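Side-chain contacts in L-Ala-D/L-Glu Epimerase (Escherichia coli, PDB 1JPD), which belongs to the enolase superfamily, pairing a mandelate racemase-type N-terminal domain with a TIM-barrel-like C-terminal domain: residues Q64-S67 and V68-Q71; A90-A93 and L94-L98. One frame throughout, in Å; residues are numbered along the deposited sequence.

Interaction 1. Residues Q64-S67 and V68-Q71; sequences QIMS and VVPQ
V68 meets residues I65 and Q64 of helix 58-66 through both backbone and side chain. Its N lies 2.8 Å from I65 O, a hydrogen bond whose geometry is uncertain because the model crowds that nitrogen. CG1 sits between the backbone N and the carbonyl carbon (chi1 76°), which turns this methyl back over the carbonyl oxygens of I65 and Q64 and on toward L94 of helix 89-104. Next, V69 N donates to M66 O at 2.7 Å, closing a type I turn across S67 and V68. The side chains of M66 and V69 run alongside each other in the same direction, and the bends of the methionine at chi2 and chi3 bring its CE to 3.5 Å from V69 CG2. P70 brings its ring CD to 3.5 Å from M66 O and supplies no N-H to that carbonyl. At Q71 the side chain reaches back to S67, and NE2 donates to S67 O at 3.2 Å, in the carbonyl plane and on a lone pair, though the angle at the hydrogen is only 143°. S67 is tied the other way by its hydroxyl, OG giving a 2.6 Å bond to Q64 O. The arrangement is a tight connection between two consecutive helices of the N-terminal domain: the type I beta turn from M66 to V69 links helix 58-66 to helix 69-73, with V68 as N-cap of the latter.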
ATOM      1  N   GLN A  64       3.745 -21.001  -4.972  1.00 45.24           N
ATOM      2  CA  GLN A  64       2.670 -21.055  -3.981  1.00 46.08           C
ATOM      3  C   GLN A  64       1.305 -21.100  -4.645  1.00 48.87           C
ATOM      4  O   GLN A  64       0.410 -21.806  -4.183  1.00 52.01           O
ATOM      5  CB  GLN A  64       2.712 -19.845  -3.044  1.00 47.74           C
ATOM      6  CG  GLN A  64       3.971 -19.700  -2.217  1.00 46.97           C
ATOM      7  CD  GLN A  64       3.877 -18.536  -1.249  1.00 49.02           C
ATOM      8  OE1 GLN A  64       3.071 -18.550  -0.316  1.00 49.66           O
ATOM      9  NE2 GLN A  64       4.694 -17.518  -1.471  1.00 45.70           N
ATOM     10  N   ILE A  65       1.140 -20.343  -5.728  1.00 50.97           N
ATOM     11  CA  ILE A  65      -0.144 -20.315  -6.421  1.00 52.54           C
ATOM     12  C   ILE A  65      -0.439 -21.667  -7.070  1.00 52.25           C
ATOM     13  O   ILE A  65      -1.537 -22.218  -6.894  1.00 47.56           O
ATOM     14  CB  ILE A  65      -0.198 -19.170  -7.491  1.00 50.16           C
ATOM     15  CG1 ILE A  65       0.030 -17.817  -6.808  1.00 45.96           C
ATOM     16  CG2 ILE A  65      -1.566 -19.157  -8.187  1.00 45.51           C
ATOM     17  CD1 ILE A  65      -0.095 -16.617  -7.718  1.00 41.79           C
ATOM     18  N   MET A  66       0.536 -22.203  -7.803  1.00 50.88           N
ATOM     19  CA  MET A  66       0.364 -23.498  -8.457  1.00 53.90           C
ATOM     20  C   MET A  66      -0.060 -24.510  -7.408  1.00 54.70           C
ATOM     21  O   MET A  66      -1.033 -25.242  -7.586  1.00 59.19           O
ATOM     22  CB  MET A  66       1.669 -23.982  -9.097  1.00 53.00           C
ATOM     23  CG  MET A  66       2.280 -23.055 -10.134  1.00 57.81           C
ATOM     24  SD  MET A  66       1.091 -22.420 -11.330  1.00 67.91           S
ATOM     25  CE  MET A  66       0.286 -23.930 -11.879  1.00 61.86           C
ATOM     26  N   SER A  67       0.675 -24.533  -6.304  1.00 54.75           N
ATOM     27  CA  SER A  67       0.405 -25.458  -5.212  1.00 55.52           C
ATOM     28  C   SER A  67      -1.070 -25.520  -4.849  1.00 53.60           C
ATOM     29  O   SER A  67      -1.517 -26.486  -4.235  1.00 58.71           O
ATOM     30  CB  SER A  67       1.187 -25.049  -3.966  1.00 58.11           C
ATOM     31  OG  SER A  67       0.410 -24.180  -3.157  1.00 61.47           O
ATOM     32  N   VAL A  68      -1.831 -24.499  -5.211  1.00 48.56           N
ATOM     33  CA  VAL A  68      -3.239 -24.514  -4.862  1.00 47.90           C
ATOM     34  C   VAL A  68      -4.165 -24.427  -6.081  1.00 49.68           C
ATOM     35  O   VAL A  68      -5.376 -24.218  -5.949  1.00 43.57           O
ATOM     36  CB  VAL A  68      -3.554 -23.385  -3.845  1.00 48.46           C
ATOM     37  CG1 VAL A  68      -3.605 -22.035  -4.543  1.00 43.34           C
ATOM     38  CG2 VAL A  68      -4.847 -23.688  -3.124  1.00 51.06           C
ATOM     39  N   VAL A  69      -3.589 -24.604  -7.268  1.00 51.30           N
ATOM     40  CA  VAL A  69      -4.365 -24.578  -8.505  1.00 56.72           C
ATOM     41  C   VAL A  69      -5.438 -25.673  -8.508  1.00 59.91           C
ATOM     42  O   VAL A  69      -6.595 -25.407  -8.839  1.00 60.50           O
ATOM     43  CB  VAL A  69      -3.458 -24.760  -9.744  1.00 60.78           C
ATOM     44  CG1 VAL A  69      -4.310 -25.011 -10.980  1.00 60.28           C
ATOM     45  CG2 VAL A  69      -2.598 -23.517  -9.945  1.00 60.63           C
ATOM     46  N   PRO A  70      -5.065 -26.924  -8.150  1.00 61.96           N
ATOM     47  CA  PRO A  70      -6.031 -28.027  -8.121  1.00 61.18           C
ATOM     48  C   PRO A  70      -7.269 -27.689  -7.297  1.00 62.34           C
ATOM     49  O   PRO A  70      -8.397 -27.914  -7.732  1.00 62.43           O
ATOM     50  CB  PRO A  70      -5.227 -29.167  -7.509  1.00 60.51           C
ATOM     51  CG  PRO A  70      -3.865 -28.927  -8.058  1.00 60.47           C
ATOM     52  CD  PRO A  70      -3.702 -27.428  -7.885  1.00 63.50           C
ATOM     53  N   GLN A  71      -7.048 -27.138  -6.108  1.00 65.24           N
ATOM     54  CA  GLN A  71      -8.139 -26.759  -5.211  1.00 67.81           C
ATOM     55  C   GLN A  71      -8.925 -25.553  -5.742  1.00 67.88           C
ATOM     56  O   GLN A  71     -10.090 -25.357  -5.393  1.00 67.88           O
ATOM     57  CB  GLN A  71      -7.570 -26.459  -3.818  1.00 70.17           C
ATOM     58  CG  GLN A  71      -6.790 -27.626  -3.235  1.00 71.58           C
ATOM     59  CD  GLN A  71      -5.387 -27.254  -2.810  1.00 74.07           C
ATOM     60  OE1 GLN A  71      -5.188 -26.612  -1.780  1.00 81.16           O
ATOM     61  NE2 GLN A  71      -4.401 -27.654  -3.606  1.00 72.54           N
TER

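Interaction 2. Residues A90-A93 and L94-L98; sequences ARNA and LDCAL
N92 and C96 face one another one helical turn apart, joined first through the backbone by C96 N donating to N92 O at 2.9 Å. The same i to i+4 pattern links D95 N to R91 O at 2.8 Å, A97 N to A93 O at 2.8 Å and, more loosely, L94 N to A90 O at 3.3 Å, the last nearly straight at 171°. Between side chains the main meeting is a close approach of N92 and C96: with SG anti to the carbonyl carbon (chi1 -69°), the sulfur points back to the preceding turn, where N92 OD1 lies 3.3 Å from C96 SG. The charged ends of R91 and D95 do not pair, R91 NE lying 6.0 Å from D95 OD2. R91 instead gives hydrogen bonds to the backbone oxygens of T254 and G255, and its NH1 adds a weak one to L85 O, while D95 OD2 bonds T258 OG1 and N92 ND2 bonds D252 OD1. Apolar packing runs through L94, which turns to I65, V68 and V35. The chemistry thus separates the faces of this buried helix: backbone bonds hold its turns, the polar face formed by R91, N92 and D95 is tied to D252, T254, G255 and T258 of the barrel-like C-terminal region, and the leucine faces the apolar interior of the N-terminal domain.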
ATOM      1  N   ALA A  90       1.290 -14.209  -3.001  1.00 41.63           N
ATOM      2  CA  ALA A  90       0.565 -15.306  -3.630  1.00 40.29           C
ATOM      3  C   ALA A  90      -0.909 -15.256  -3.262  1.00 40.87           C
ATOM      4  O   ALA A  90      -1.776 -15.188  -4.139  1.00 42.42           O
ATOM      5  CB  ALA A  90       1.167 -16.659  -3.223  1.00 41.53           C
ATOM      6  N   ARG A  91      -1.207 -15.276  -1.970  1.00 37.37           N
ATOM      7  CA  ARG A  91      -2.603 -15.241  -1.574  1.00 40.72           C
ATOM      8  C   ARG A  91      -3.289 -13.976  -2.079  1.00 43.21           C
ATOM      9  O   ARG A  91      -4.478 -13.999  -2.391  1.00 51.78           O
ATOM     10  CB  ARG A  91      -2.759 -15.341  -0.056  1.00 40.46           C
ATOM     11  CG  ARG A  91      -4.197 -15.623   0.365  1.00 41.67           C
ATOM     12  CD  ARG A  91      -4.328 -15.893   1.852  1.00 46.50           C
ATOM     13  NE  ARG A  91      -4.277 -14.674   2.658  1.00 48.59           N
ATOM     14  CZ  ARG A  91      -4.323 -14.659   3.987  1.00 46.65           C
ATOM     15  NH1 ARG A  91      -4.418 -15.801   4.659  1.00 45.58           N
ATOM     16  NH2 ARG A  91      -4.281 -13.505   4.641  1.00 42.60           N
ATOM     17  N   ASN A  92      -2.541 -12.880  -2.177  1.00 43.00           N
ATOM     18  CA  ASN A  92      -3.114 -11.625  -2.646  1.00 38.70           C
ATOM     19  C   ASN A  92      -3.646 -11.747  -4.071  1.00 41.67           C
ATOM     20  O   ASN A  92      -4.770 -11.316  -4.358  1.00 41.53           O
ATOM     21  CB  ASN A  92      -2.084 -10.498  -2.565  1.00 34.31           C
ATOM     22  CG  ASN A  92      -2.677  -9.143  -2.909  1.00 36.28           C
ATOM     23  OD1 ASN A  92      -3.837  -8.856  -2.580  1.00 32.24           O
ATOM     24  ND2 ASN A  92      -1.883  -8.294  -3.560  1.00 31.26           N
ATOM     25  N   ALA A  93      -2.852 -12.335  -4.964  1.00 38.61           N
ATOM     26  CA  ALA A  93      -3.291 -12.503  -6.345  1.00 38.71           C
ATOM     27  C   ALA A  93      -4.554 -13.372  -6.409  1.00 42.68           C
ATOM     28  O   ALA A  93      -5.518 -13.029  -7.100  1.00 43.20           O
ATOM     29  CB  ALA A  93      -2.194 -13.124  -7.175  1.00 31.95           C
ATOM     30  N   LEU A  94      -4.562 -14.484  -5.680  1.00 42.99           N
ATOM     31  CA  LEU A  94      -5.722 -15.368  -5.696  1.00 44.31           C
ATOM     32  C   LEU A  94      -6.962 -14.744  -5.072  1.00 46.72           C
ATOM     33  O   LEU A  94      -8.057 -14.797  -5.646  1.00 47.75           O
ATOM     34  CB  LEU A  94      -5.395 -16.683  -4.991  1.00 39.08           C
ATOM     35  CG  LEU A  94      -4.313 -17.479  -5.711  1.00 43.89           C
ATOM     36  CD1 LEU A  94      -3.992 -18.739  -4.932  1.00 41.16           C
ATOM     37  CD2 LEU A  94      -4.775 -17.803  -7.121  1.00 40.90           C
ATOM     38  N   ASP A  95      -6.792 -14.154  -3.896  1.00 47.30           N
ATOM     39  CA  ASP A  95      -7.907 -13.526  -3.202  1.00 45.62           C
ATOM     40  C   ASP A  95      -8.510 -12.438  -4.087  1.00 47.40           C
ATOM     41  O   ASP A  95      -9.728 -12.346  -4.230  1.00 46.15           O
ATOM     42  CB  ASP A  95      -7.433 -12.947  -1.862  1.00 40.74           C
ATOM     43  CG  ASP A  95      -8.569 -12.356  -1.040  1.00 42.51           C
ATOM     44  OD1 ASP A  95      -8.834 -11.143  -1.153  1.00 46.88           O
ATOM     45  OD2 ASP A  95      -9.209 -13.106  -0.279  1.00 41.51           O
ATOM     46  N   CYS A  96      -7.659 -11.624  -4.701  1.00 46.74           N
ATOM     47  CA  CYS A  96      -8.158 -10.568  -5.565  1.00 46.91           C
ATOM     48  C   CYS A  96      -8.797 -11.151  -6.814  1.00 48.67           C
ATOM     49  O   CYS A  96      -9.825 -10.656  -7.265  1.00 55.18           O
ATOM     50  CB  CYS A  96      -7.035  -9.599  -5.940  1.00 47.60           C
ATOM     51  SG  CYS A  96      -6.470  -8.598  -4.542  1.00 41.86           S
ATOM     52  N   ALA A  97      -8.202 -12.199  -7.373  1.00 45.69           N
ATOM     53  CA  ALA A  97      -8.772 -12.822  -8.562  1.00 44.53           C
ATOM     54  C   ALA A  97     -10.176 -13.355  -8.245  1.00 45.14           C
ATOM     55  O   ALA A  97     -11.081 -13.245  -9.067  1.00 48.80           O
ATOM     56  CB  ALA A  97      -7.877 -13.944  -9.050  1.00 43.72           C
ATOM     57  N   LEU A  98     -10.355 -13.924  -7.055  1.00 44.71           N
ATOM     58  CA  LEU A  98     -11.659 -14.445  -6.653  1.00 47.31           C
ATOM     59  C   LEU A  98     -12.687 -13.323  -6.471  1.00 50.21           C
ATOM     60  O   LEU A  98     -13.858 -13.493  -6.814  1.00 56.19           O
ATOM     61  CB  LEU A  98     -11.550 -15.248  -5.350  1.00 45.02           C
ATOM     62  CG  LEU A  98     -10.774 -16.567  -5.403  1.00 50.65           C
ATOM     63  CD1 LEU A  98     -10.730 -17.193  -4.011  1.00 48.10           C
ATOM     64  CD2 LEU A  98     -11.436 -17.513  -6.396  1.00 45.25           C
TER

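Both interactions are local contacts within the N-terminal domain, and they touch. Q64 and I65 lay helix 58-66 against helix 89-104, covering A90 and, through I65 CG2, L94; V68 CG1 reaches L94 from the connection between helices 58-66 and 69-73. Strand 29-39 is contacted by I65 from one and by A93, L94, A97 and L98 from the other. Interaction 1 is the more peripheral, its centre about 25 Å from the centre of the chain, where exposed M66, S67 and P70 surround a helix break fastened by a turn and side-chain-to-carbonyl bonds. Interaction 2, its centre about 15 Å from the chain's, is wholly buried; its continuous helix is held by i to i+4 backbone bonds.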